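Local atomic coordinates of histone acetyltransferase, ELP3 family (Methanocaldococcus infernus, PDB entry 6IA8), a protein that catalyses formation of 5-carboxymethyluridine at wobble position 34 of tRNA, using acetyl-CoA, S-adenosyl-L-methionine and a [4Fe-4S] cluster. Residues Ala187-Cys197 with Met205-Gly216; Ala240-Gly248 with Arg426-Ile436. All coordinates share one frame; numbering follows the deposited sequence. Where two conformers were deposited one is given.

Contact 1. Residues Ala187-Cys197 with Met205-Gly216; sequences ALCIETRPDYC and MLKLGATRVELG
The carboxylates of Glu-191 and Glu-214 run alongside each other in the same direction, their planes 42° apart, with OE2 of Glu-191 3.6 Å from OE2 of Glu-214. A salt bridge from Glu-214 OE2 to Lys-286 probably eases the repulsion. At the guanidinium edge of Arg-212, near its plane, stands Cys-189 SG, but this pair is modelled too close and the arginine is poorly ordered, so its detail is doubtful. Were Glu-191 replaced by an alanine, Glu-214 would probably lose the carboxylate along its flank, opening a gap beside it, with Lys-286 still holding OE2. On the other face of the sheet, Ile-190 brings CD1 to 3.7 Å from Met-205 CG, and Leu-208 CD1 and Ala-210 CB close round the same methyl. Farther along, Thr-192 CG2 touches both Val-213 CG1, at 3.7 Å, and Leu-215 CD2. The strands run parallel, their axes 20° apart, through alternating backbone bonds such as Thr-192 N to Glu-214 O at 2.8 Å and Gly-216 N to Thr-192 O at 2.9 Å. At the start of the pairing Leu-188 O takes two donors, Thr-211 N in the carbonyl plane and Arg-212 N tilted from it. With chi1 at 54°, Thr-211 places OG1 between its own backbone N and carbonyl carbon, where it accepts Leu-188 N at 3.1 Å. Gly-209 ends helix 199-208 in a Schellman motif and turns the chain into strand 212-218. Strand, helix and adjacent parallel strand form a beta-alpha-beta unit, the building block of the TIM-barrel-like radical SAM core.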
loop_
_atom_site.group_PDB
_atom_site.type_symbol
_atom_site.label_atom_id
_atom_site.label_comp_id
_atom_site.label_asym_id
_atom_site.label_seq_id
_atom_site.Cartn_x
_atom_site.Cartn_y
_atom_site.Cartn_z
ATOM N N ALA A 187 6.397 -5.753 -6.602
ATOM C CA ALA A 187 5.172 -5.604 -5.834
ATOM C C ALA A 187 4.013 -5.540 -6.813
ATOM O O ALA A 187 4.136 -4.969 -7.899
ATOM C CB ALA A 187 5.178 -4.344 -4.961
ATOM N N LEU A 188 2.874 -6.075 -6.391
ATOM C CA LEU A 188 1.670 -6.083 -7.214
ATOM C C LEU A 188 0.511 -5.728 -6.305
ATOM O O LEU A 188 0.220 -6.471 -5.359
ATOM C CB LEU A 188 1.439 -7.448 -7.853
ATOM C CG LEU A 188 0.072 -7.736 -8.508
ATOM C CD1 LEU A 188 -0.259 -6.701 -9.504
ATOM C CD2 LEU A 188 0.081 -9.148 -9.156
ATOM N N CYS A 189 -0.131 -4.599 -6.587
ATOM C CA CYS A 189 -1.234 -4.099 -5.784
ATOM C C CYS A 189 -2.528 -4.214 -6.575
ATOM O O CYS A 189 -2.590 -3.796 -7.735
ATOM C CB CYS A 189 -1.033 -2.645 -5.375
ATOM S SG CYS A 189 -2.490 -2.070 -4.318
ATOM N N ILE A 190 -3.551 -4.783 -5.949
ATOM C CA ILE A 190 -4.865 -4.959 -6.558
ATOM C C ILE A 190 -5.866 -4.141 -5.754
ATOM O O ILE A 190 -5.919 -4.248 -4.527
ATOM C CB ILE A 190 -5.267 -6.442 -6.609
ATOM C CG1 ILE A 190 -4.267 -7.203 -7.478
ATOM C CG2 ILE A 190 -6.684 -6.607 -7.229
ATOM C CD1 ILE A 190 -4.555 -8.649 -7.572
ATOM N N GLU A 191 -6.622 -3.295 -6.430
ATOM C CA GLU A 191 -7.673 -2.532 -5.777
ATOM C C GLU A 191 -8.963 -3.324 -5.867
ATOM O O GLU A 191 -9.266 -3.914 -6.913
ATOM C CB GLU A 191 -7.840 -1.164 -6.440
ATOM C CG GLU A 191 -6.550 -0.365 -6.543
ATOM C CD GLU A 191 -6.767 1.029 -7.099
ATOM O OE1 GLU A 191 -7.829 1.282 -7.704
ATOM O OE2 GLU A 191 -5.878 1.881 -6.921
ATOM N N THR A 192 -9.732 -3.337 -4.779
ATOM C CA THR A 192 -10.973 -4.103 -4.811
ATOM C C THR A 192 -11.998 -3.552 -3.839
ATOM O O THR A 192 -11.652 -2.888 -2.864
ATOM C CB THR A 192 -10.731 -5.584 -4.484
ATOM O OG1 THR A 192 -11.907 -6.374 -4.772
ATOM C CG2 THR A 192 -10.350 -5.738 -3.004
ATOM N N ARG A 193 -13.270 -3.824 -4.128
ATOM C CA ARG A 193 -14.333 -3.497 -3.190
ATOM C C ARG A 193 -14.279 -4.479 -2.026
ATOM O O ARG A 193 -13.946 -5.650 -2.226
ATOM C CB ARG A 193 -15.707 -3.561 -3.860
ATOM C CG ARG A 193 -15.837 -2.695 -5.102
ATOM C CD ARG A 193 -17.278 -2.717 -5.628
ATOM N NE ARG A 193 -17.399 -2.070 -6.930
ATOM C CZ ARG A 193 -18.551 -1.690 -7.468
ATOM N NH1 ARG A 193 -18.563 -1.105 -8.660
ATOM N NH2 ARG A 193 -19.687 -1.880 -6.808
ATOM N N PRO A 194 -14.578 -4.033 -0.805
ATOM C CA PRO A 194 -14.455 -4.938 0.347
ATOM C C PRO A 194 -15.258 -6.216 0.213
ATOM O O PRO A 194 -14.850 -7.237 0.772
ATOM C CB PRO A 194 -14.962 -4.090 1.516
ATOM C CG PRO A 194 -14.675 -2.656 1.093
ATOM C CD PRO A 194 -14.948 -2.660 -0.402
ATOM N N ASP A 195 -16.388 -6.206 -0.492
ATOM C CA ASP A 195 -17.201 -7.410 -0.637
ATOM C C ASP A 195 -16.738 -8.318 -1.771
ATOM O O ASP A 195 -17.324 -9.385 -1.961
ATOM C CB ASP A 195 -18.679 -7.043 -0.838
ATOM C CG ASP A 195 -18.897 -6.084 -1.997
ATOM O OD1 ASP A 195 -18.029 -5.214 -2.238
ATOM O OD2 ASP A 195 -19.949 -6.194 -2.660
ATOM N N TYR A 196 -15.712 -7.930 -2.525
ATOM C CA TYR A 196 -15.053 -8.807 -3.494
ATOM C C TYR A 196 -13.769 -9.391 -2.918
ATOM O O TYR A 196 -12.768 -9.510 -3.629
ATOM C CB TYR A 196 -14.710 -8.073 -4.792
ATOM C CG TYR A 196 -15.842 -7.543 -5.620
ATOM C CD1 TYR A 196 -17.121 -8.042 -5.493
ATOM C CD2 TYR A 196 -15.612 -6.528 -6.557
ATOM C CE1 TYR A 196 -18.171 -7.525 -6.266
ATOM C CE2 TYR A 196 -16.632 -6.014 -7.325
ATOM C CZ TYR A 196 -17.910 -6.512 -7.180
ATOM O OH TYR A 196 -18.920 -5.994 -7.954
ATOM N N CYS A 197 -13.736 -9.742 -1.638
ATOM C CA CYS A 197 -12.496 -10.162 -0.994
ATOM C C CYS A 197 -12.701 -11.429 -0.182
ATOM O O CYS A 197 -12.388 -11.489 1.009
ATOM C CB CYS A 197 -11.974 -9.039 -0.118
ATOM S SG CYS A 197 -10.264 -9.014 -0.078
ATOM N N MET A 205 -5.748 -13.943 -5.935
ATOM C CA MET A 205 -4.798 -12.838 -5.901
ATOM C C MET A 205 -3.405 -13.323 -5.557
ATOM O O MET A 205 -2.431 -12.855 -6.143
ATOM C CB MET A 205 -5.268 -11.762 -4.929
ATOM C CG MET A 205 -6.470 -10.981 -5.486
ATOM S SD MET A 205 -7.068 -9.640 -4.468
ATOM C CE MET A 205 -7.380 -10.495 -2.999
ATOM N N LEU A 206 -3.283 -14.243 -4.602
ATOM C CA LEU A 206 -1.982 -14.840 -4.317
ATOM C C LEU A 206 -1.423 -15.575 -5.537
ATOM O O LEU A 206 -0.221 -15.515 -5.807
ATOM C CB LEU A 206 -2.098 -15.795 -3.130
ATOM C CG LEU A 206 -2.344 -15.133 -1.774
ATOM C CD1 LEU A 206 -2.819 -16.137 -0.739
ATOM C CD2 LEU A 206 -1.062 -14.464 -1.352
ATOM N N LYS A 207 -2.272 -16.296 -6.273
ATOM C CA LYS A 207 -1.806 -16.962 -7.489
ATOM C C LYS A 207 -1.212 -15.959 -8.469
ATOM O O LYS A 207 -0.227 -16.252 -9.157
ATOM C CB LYS A 207 -2.961 -17.724 -8.146
ATOM C CG LYS A 207 -2.516 -18.729 -9.224
ATOM C CD LYS A 207 -3.718 -19.357 -9.940
ATOM C CE LYS A 207 -4.239 -18.460 -11.053
ATOM N NZ LYS A 207 -5.545 -18.901 -11.591
ATOM N N LEU A 208 -1.813 -14.779 -8.566
ATOM C CA LEU A 208 -1.329 -13.761 -9.488
ATOM C C LEU A 208 -0.000 -13.154 -9.049
ATOM O O LEU A 208 0.655 -12.490 -9.854
ATOM C CB LEU A 208 -2.363 -12.651 -9.610
ATOM C CG LEU A 208 -3.727 -13.009 -10.170
ATOM C CD1 LEU A 208 -4.704 -11.868 -10.060
ATOM C CD2 LEU A 208 -3.611 -13.472 -11.623
ATOM N N GLY A 209 0.390 -13.316 -7.789
ATOM C CA GLY A 209 1.577 -12.674 -7.265
ATOM C C GLY A 209 1.323 -11.400 -6.492
ATOM O O GLY A 209 2.261 -10.613 -6.294
ATOM N N ALA A 210 0.090 -11.165 -6.061
ATOM C CA ALA A 210 -0.226 -9.939 -5.337
ATOM C C ALA A 210 0.532 -9.881 -4.025
ATOM O O ALA A 210 0.725 -10.898 -3.362
ATOM C CB ALA A 210 -1.733 -9.839 -5.059
ATOM N N THR A 211 0.936 -8.673 -3.640
ATOM C CA THR A 211 1.540 -8.420 -2.352
ATOM C C THR A 211 0.766 -7.408 -1.544
ATOM O O THR A 211 1.013 -7.311 -0.336
ATOM C CB THR A 211 2.979 -7.908 -2.533
ATOM O OG1 THR A 211 2.981 -6.764 -3.403
ATOM C CG2 THR A 211 3.858 -9.021 -3.181
ATOM N N ARG A 212 -0.115 -6.610 -2.177
ATOM C CA ARG A 212 -0.878 -5.581 -1.477
ATOM C C ARG A 212 -2.293 -5.568 -2.029
ATOM O O ARG A 212 -2.487 -5.726 -3.234
ATOM C CB ARG A 212 -0.248 -4.187 -1.622
ATOM C CG ARG A 212 -0.957 -3.078 -0.836
ATOM C CD ARG A 212 -0.281 -1.724 -1.053
ATOM N NE ARG A 212 -0.736 -1.059 -2.273
ATOM C CZ ARG A 212 -0.157 0.008 -2.811
ATOM N NH1 ARG A 212 0.915 0.540 -2.246
ATOM N NH2 ARG A 212 -0.646 0.538 -3.921
ATOM N N VAL A 213 -3.277 -5.391 -1.146
ATOM C CA VAL A 213 -4.671 -5.241 -1.546
ATOM C C VAL A 213 -5.211 -3.939 -0.963
ATOM O O VAL A 213 -5.085 -3.682 0.239
ATOM C CB VAL A 213 -5.526 -6.438 -1.093
ATOM C CG1 VAL A 213 -7.026 -6.188 -1.456
ATOM C CG2 VAL A 213 -5.058 -7.712 -1.707
ATOM N N GLU A 214 -5.776 -3.106 -1.819
ATOM C CA GLU A 214 -6.357 -1.835 -1.415
ATOM C C GLU A 214 -7.869 -1.997 -1.413
ATOM O O GLU A 214 -8.456 -2.314 -2.454
ATOM C CB GLU A 214 -5.963 -0.700 -2.359
ATOM C CG GLU A 214 -6.456 0.667 -1.871
ATOM C CD GLU A 214 -6.349 1.763 -2.931
ATOM O OE1 GLU A 214 -7.396 2.357 -3.277
ATOM O OE2 GLU A 214 -5.226 2.016 -3.412
ATOM N N LEU A 215 -8.487 -1.798 -0.254
ATOM C CA LEU A 215 -9.926 -1.960 -0.080
ATOM C C LEU A 215 -10.592 -0.607 -0.276
ATOM O O LEU A 215 -10.151 0.387 0.306
ATOM C CB LEU A 215 -10.240 -2.510 1.316
ATOM C CG LEU A 215 -9.728 -3.931 1.595
ATOM C CD1 LEU A 215 -10.000 -4.279 3.098
ATOM C CD2 LEU A 215 -10.379 -4.951 0.679
ATOM N N GLY A 216 -11.633 -0.565 -1.105
ATOM C CA GLY A 216 -12.444 0.631 -1.244
ATOM C C GLY A 216 -13.360 0.841 -0.048
ATOM O O GLY A 216 -14.583 0.682 -0.164
#

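Contact 2. Residues Ala240-Gly248 with Arg426-Ile436; sequences ATQLLKDSG and RDPYKPFRKEI
Asp-246 fills the tight part of this contact, its carboxylate gripped by five donors. OD1 takes Arg-426 NE at 3.0 Å and Arg-426 NH2 at 2.9 Å, a side-on salt bridge to a single oxygen lying in the guanidinium plane, and Tyr-429 N at 2.8 Å from above the carboxylate plane. OD2 accepts Lys-430 N, also from above, and Gln-242 NE2, which meets its anti side nearly straight, at 169°. Extended from CG to NE, the Arg-426 chain carries its guanidinium to Asp-246, with Lys-245 CB over one face. Packing stays close round Ser-247, whose OG lies 3.2 Å from Phe-432 CE2; a water joins Asp-246 O, Ser-247 OG and Phe-432 N. The solvent side belongs to Tyr-429 and Lys-430: Gln-242 CG reaches only the tyrosine ring edge, 4.1 Å from CD2, while Lys-430 CG sits over that ring's centre. Glu-406, in strand 404-413, pairs with both Arg-426 NH1 and Lys-245 NZ. In this interdomain contact the end of helix 234-245 of the radical SAM core packs on strand 418-427 and the following loop of the GNAT-type acetyltransferase domain, with Phe-432 resting on helix 199-208 and Ile-436 on strand 440-448.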
loop_
_atom_site.group_PDB
_atom_site.type_symbol
_atom_site.label_atom_id
_atom_site.label_comp_id
_atom_site.label_asym_id
_atom_site.label_seq_id
_atom_site.Cartn_x
_atom_site.Cartn_y
_atom_site.Cartn_z
ATOM N N ALA A 240 -12.712 -8.809 5.390
ATOM C CA ALA A 240 -11.657 -8.774 4.375
ATOM C C ALA A 240 -10.301 -8.462 4.998
ATOM O O ALA A 240 -9.281 -9.064 4.628
ATOM C CB ALA A 240 -11.982 -7.736 3.287
ATOM N N THR A 241 -10.257 -7.481 5.903
ATOM C CA THR A 241 -8.986 -7.105 6.515
ATOM C C THR A 241 -8.353 -8.287 7.241
ATOM O O THR A 241 -7.150 -8.549 7.095
ATOM C CB THR A 241 -9.198 -5.937 7.479
ATOM O OG1 THR A 241 -9.627 -4.743 6.785
ATOM C CG2 THR A 241 -7.879 -5.609 8.236
ATOM N N GLN A 242 -9.154 -9.038 8.002
ATOM C CA GLN A 242 -8.630 -10.194 8.723
ATOM C C GLN A 242 -8.162 -11.297 7.773
ATOM O O GLN A 242 -7.119 -11.917 7.992
ATOM C CB GLN A 242 -9.707 -10.734 9.658
ATOM C CG GLN A 242 -9.318 -12.036 10.371
ATOM C CD GLN A 242 -9.900 -13.269 9.742
ATOM O OE1 GLN A 242 -11.085 -13.311 9.436
ATOM N NE2 GLN A 242 -9.074 -14.301 9.566
ATOM N N LEU A 243 -8.945 -11.599 6.742
ATOM C CA LEU A 243 -8.542 -12.649 5.816
ATOM C C LEU A 243 -7.263 -12.262 5.086
ATOM O O LEU A 243 -6.409 -13.113 4.828
ATOM C CB LEU A 243 -9.660 -12.922 4.820
ATOM C CG LEU A 243 -10.931 -13.557 5.394
ATOM C CD1 LEU A 243 -12.005 -13.580 4.318
ATOM C CD2 LEU A 243 -10.649 -14.952 5.900
ATOM N N LEU A 244 -7.122 -10.981 4.736
ATOM C CA LEU A 244 -5.913 -10.505 4.065
ATOM C C LEU A 244 -4.707 -10.600 4.996
ATOM O O LEU A 244 -3.656 -11.134 4.621
ATOM C CB LEU A 244 -6.123 -9.060 3.586
ATOM C CG LEU A 244 -7.055 -8.905 2.376
ATOM C CD1 LEU A 244 -7.431 -7.425 2.223
ATOM C CD2 LEU A 244 -6.478 -9.442 1.139
ATOM N N LYS A 245 -4.850 -10.101 6.226
ATOM C CA LYS A 245 -3.753 -10.137 7.184
ATOM C C LYS A 245 -3.328 -11.570 7.471
ATOM O O LYS A 245 -2.133 -11.868 7.535
ATOM C CB LYS A 245 -4.176 -9.454 8.476
ATOM C CG LYS A 245 -4.246 -7.908 8.461
ATOM C CD LYS A 245 -2.886 -7.276 8.136
ATOM C CE LYS A 245 -2.940 -5.773 8.410
ATOM N NZ LYS A 245 -2.924 -5.536 9.877
ATOM N N ASP A 246 -4.295 -12.479 7.644
ATOM C CA ASP A 246 -3.986 -13.869 7.953
ATOM C C ASP A 246 -3.520 -14.638 6.736
ATOM O O ASP A 246 -3.192 -15.810 6.875
ATOM C CB ASP A 246 -5.204 -14.555 8.599
ATOM C CG ASP A 246 -5.378 -14.138 10.059
ATOM O OD1 ASP A 246 -4.354 -13.714 10.688
ATOM O OD2 ASP A 246 -6.508 -14.252 10.571
ATOM N N SER A 247 -3.498 -14.023 5.557
ATOM C CA SER A 247 -2.848 -14.577 4.380
ATOM C C SER A 247 -1.534 -13.866 4.068
ATOM O O SER A 247 -0.947 -14.100 3.012
ATOM C CB SER A 247 -3.812 -14.490 3.199
ATOM O OG SER A 247 -5.041 -15.162 3.501
ATOM N N GLY A 248 -1.063 -13.002 4.961
ATOM C CA GLY A 248 0.234 -12.367 4.796
ATOM C C GLY A 248 0.255 -11.149 3.896
ATOM O O GLY A 248 1.338 -10.662 3.553
ATOM N N ARG A 426 3.801 -10.916 11.572
ATOM C CA ARG A 426 2.479 -11.162 12.134
ATOM C C ARG A 426 2.363 -12.570 12.710
ATOM O O ARG A 426 2.779 -13.550 12.076
ATOM C CB ARG A 426 1.389 -10.939 11.067
ATOM C CG ARG A 426 -0.030 -11.317 11.580
ATOM C CD ARG A 426 -1.142 -10.992 10.528
ATOM N NE ARG A 426 -2.448 -11.452 10.994
ATOM C CZ ARG A 426 -3.216 -10.787 11.845
ATOM N NH1 ARG A 426 -2.834 -9.594 12.249
ATOM N NH2 ARG A 426 -4.376 -11.289 12.249
ATOM N N ASP A 427 1.778 -12.655 13.914
ATOM C CA ASP A 427 1.336 -13.912 14.499
ATOM C C ASP A 427 -0.115 -14.059 14.093
ATOM O O ASP A 427 -0.957 -13.318 14.606
ATOM C CB ASP A 427 1.459 -13.879 16.014
ATOM C CG ASP A 427 1.169 -15.203 16.650
ATOM O OD1 ASP A 427 0.895 -16.202 15.930
ATOM O OD2 ASP A 427 1.220 -15.231 17.890
ATOM N N PRO A 428 -0.453 -14.946 13.178
ATOM C CA PRO A 428 -1.793 -14.916 12.593
ATOM C C PRO A 428 -2.886 -15.411 13.537
ATOM O O PRO A 428 -2.659 -16.052 14.566
ATOM C CB PRO A 428 -1.662 -15.818 11.366
ATOM C CG PRO A 428 -0.519 -16.744 11.685
ATOM C CD PRO A 428 0.422 -15.968 12.566
ATOM N N TYR A 429 -4.113 -15.090 13.158
ATOM C CA TYR A 429 -5.271 -15.368 13.999
ATOM C C TYR A 429 -6.026 -16.589 13.492
ATOM O O TYR A 429 -6.014 -17.639 14.130
ATOM C CB TYR A 429 -6.174 -14.127 14.031
ATOM C CG TYR A 429 -7.543 -14.334 14.645
ATOM C CD1 TYR A 429 -7.678 -14.899 15.907
ATOM C CD2 TYR A 429 -8.700 -13.974 13.963
ATOM C CE1 TYR A 429 -8.928 -15.073 16.483
ATOM C CE2 TYR A 429 -9.957 -14.159 14.530
ATOM C CZ TYR A 429 -10.051 -14.690 15.788
ATOM O OH TYR A 429 -11.281 -14.878 16.354
ATOM N N LYS A 430 -6.686 -16.473 12.346
ATOM C CA LYS A 430 -7.497 -17.553 11.781
ATOM C C LYS A 430 -7.151 -17.691 10.303
ATOM O O LYS A 430 -7.951 -17.372 9.423
ATOM C CB LYS A 430 -8.990 -17.288 11.986
ATOM C CG LYS A 430 -9.476 -17.630 13.397
ATOM C CD LYS A 430 -10.999 -17.517 13.506
ATOM C CE LYS A 430 -11.484 -17.932 14.909
ATOM N NZ LYS A 430 -12.965 -18.179 14.932
ATOM N N PRO A 431 -5.955 -18.153 9.992
ATOM C CA PRO A 431 -5.594 -18.344 8.581
ATOM C C PRO A 431 -6.345 -19.508 7.963
ATOM O O PRO A 431 -6.845 -20.396 8.653
ATOM C CB PRO A 431 -4.097 -18.628 8.633
ATOM C CG PRO A 431 -3.899 -19.272 9.998
ATOM C CD PRO A 431 -4.882 -18.549 10.919
ATOM N N PHE A 432 -6.450 -19.471 6.634
ATOM C CA PHE A 432 -7.053 -20.545 5.867
ATOM C C PHE A 432 -6.128 -21.127 4.812
ATOM O O PHE A 432 -6.440 -22.182 4.280
ATOM C CB PHE A 432 -8.335 -20.059 5.167
ATOM C CG PHE A 432 -8.101 -18.916 4.222
ATOM C CD1 PHE A 432 -7.815 -19.165 2.888
ATOM C CD2 PHE A 432 -8.118 -17.587 4.678
ATOM C CE1 PHE A 432 -7.580 -18.115 2.018
ATOM C CE2 PHE A 432 -7.874 -16.531 3.810
ATOM C CZ PHE A 432 -7.616 -16.801 2.487
ATOM N N ARG A 433 -5.034 -20.461 4.458
ATOM C CA ARG A 433 -4.145 -20.966 3.420
ATOM C C ARG A 433 -3.502 -22.267 3.880
ATOM O O ARG A 433 -3.105 -22.400 5.045
ATOM C CB ARG A 433 -3.058 -19.933 3.113
ATOM C CG ARG A 433 -3.509 -18.700 2.268
ATOM C CD ARG A 433 -3.915 -19.135 0.856
ATOM N NE ARG A 433 -2.815 -19.769 0.128
ATOM C CZ ARG A 433 -2.831 -20.027 -1.183
ATOM N NH1 ARG A 433 -3.879 -19.682 -1.915
ATOM N NH2 ARG A 433 -1.793 -20.618 -1.762
ATOM N N LYS A 434 -3.347 -23.198 2.935
ATOM C CA LYS A 434 -2.802 -24.512 3.246
ATOM C C LYS A 434 -1.411 -24.412 3.851
ATOM O O LYS A 434 -1.033 -25.246 4.673
ATOM C CB LYS A 434 -2.769 -25.378 1.978
ATOM C CG LYS A 434 -2.179 -24.673 0.742
ATOM C CD LYS A 434 -2.198 -25.564 -0.507
ATOM C CE LYS A 434 -1.139 -26.659 -0.437
ATOM N NZ LYS A 434 -0.987 -27.376 -1.744
ATOM N N GLU A 435 -0.630 -23.406 3.479
ATOM C CA GLU A 435 0.749 -23.381 3.944
ATOM C C GLU A 435 0.926 -22.677 5.282
ATOM O O GLU A 435 2.042 -22.662 5.804
ATOM C CB GLU A 435 1.657 -22.752 2.886
ATOM C CG GLU A 435 1.189 -21.458 2.284
ATOM C CD GLU A 435 0.226 -21.627 1.099
ATOM O OE1 GLU A 435 -0.981 -21.719 1.351
ATOM O OE2 GLU A 435 0.640 -21.581 -0.074
ATOM N N ILE A 436 -0.135 -22.136 5.873
ATOM C CA ILE A 436 -0.059 -21.443 7.157
ATOM C C ILE A 436 -0.724 -22.315 8.212
ATOM O O ILE A 436 -1.928 -22.569 8.142
ATOM C CB ILE A 436 -0.740 -20.069 7.106
ATOM C CG1 ILE A 436 -0.175 -19.240 5.953
ATOM C CG2 ILE A 436 -0.563 -19.329 8.431
ATOM C CD1 ILE A 436 -0.937 -17.923 5.700
HETATM O O HOH W 1 -4.680 -17.567 5.218
#

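The two contacts come in series along the chain, contact 1 closing before contact 2 opens, and their centres lie 14 Å apart. Contact 1 belongs to the parallel sheet of the radical SAM core; contact 2 joins that core to the mixed sheet of the N-acetyltransferase domain across 178 residues of sequence. Helix 234-245 links them, packing on strand 212-218 through Leu-244 against Val-213 and Thr-241 against Leu-215, while Ala-240 meets Cys-197. Helix 199-208 is shared as well, since Leu-206 touches Arg-433. Helices 199-208 and 234-245 thus stand between the parallel sheet and the acetyltransferase loop 428-436, which probably helps set the two domains against each other.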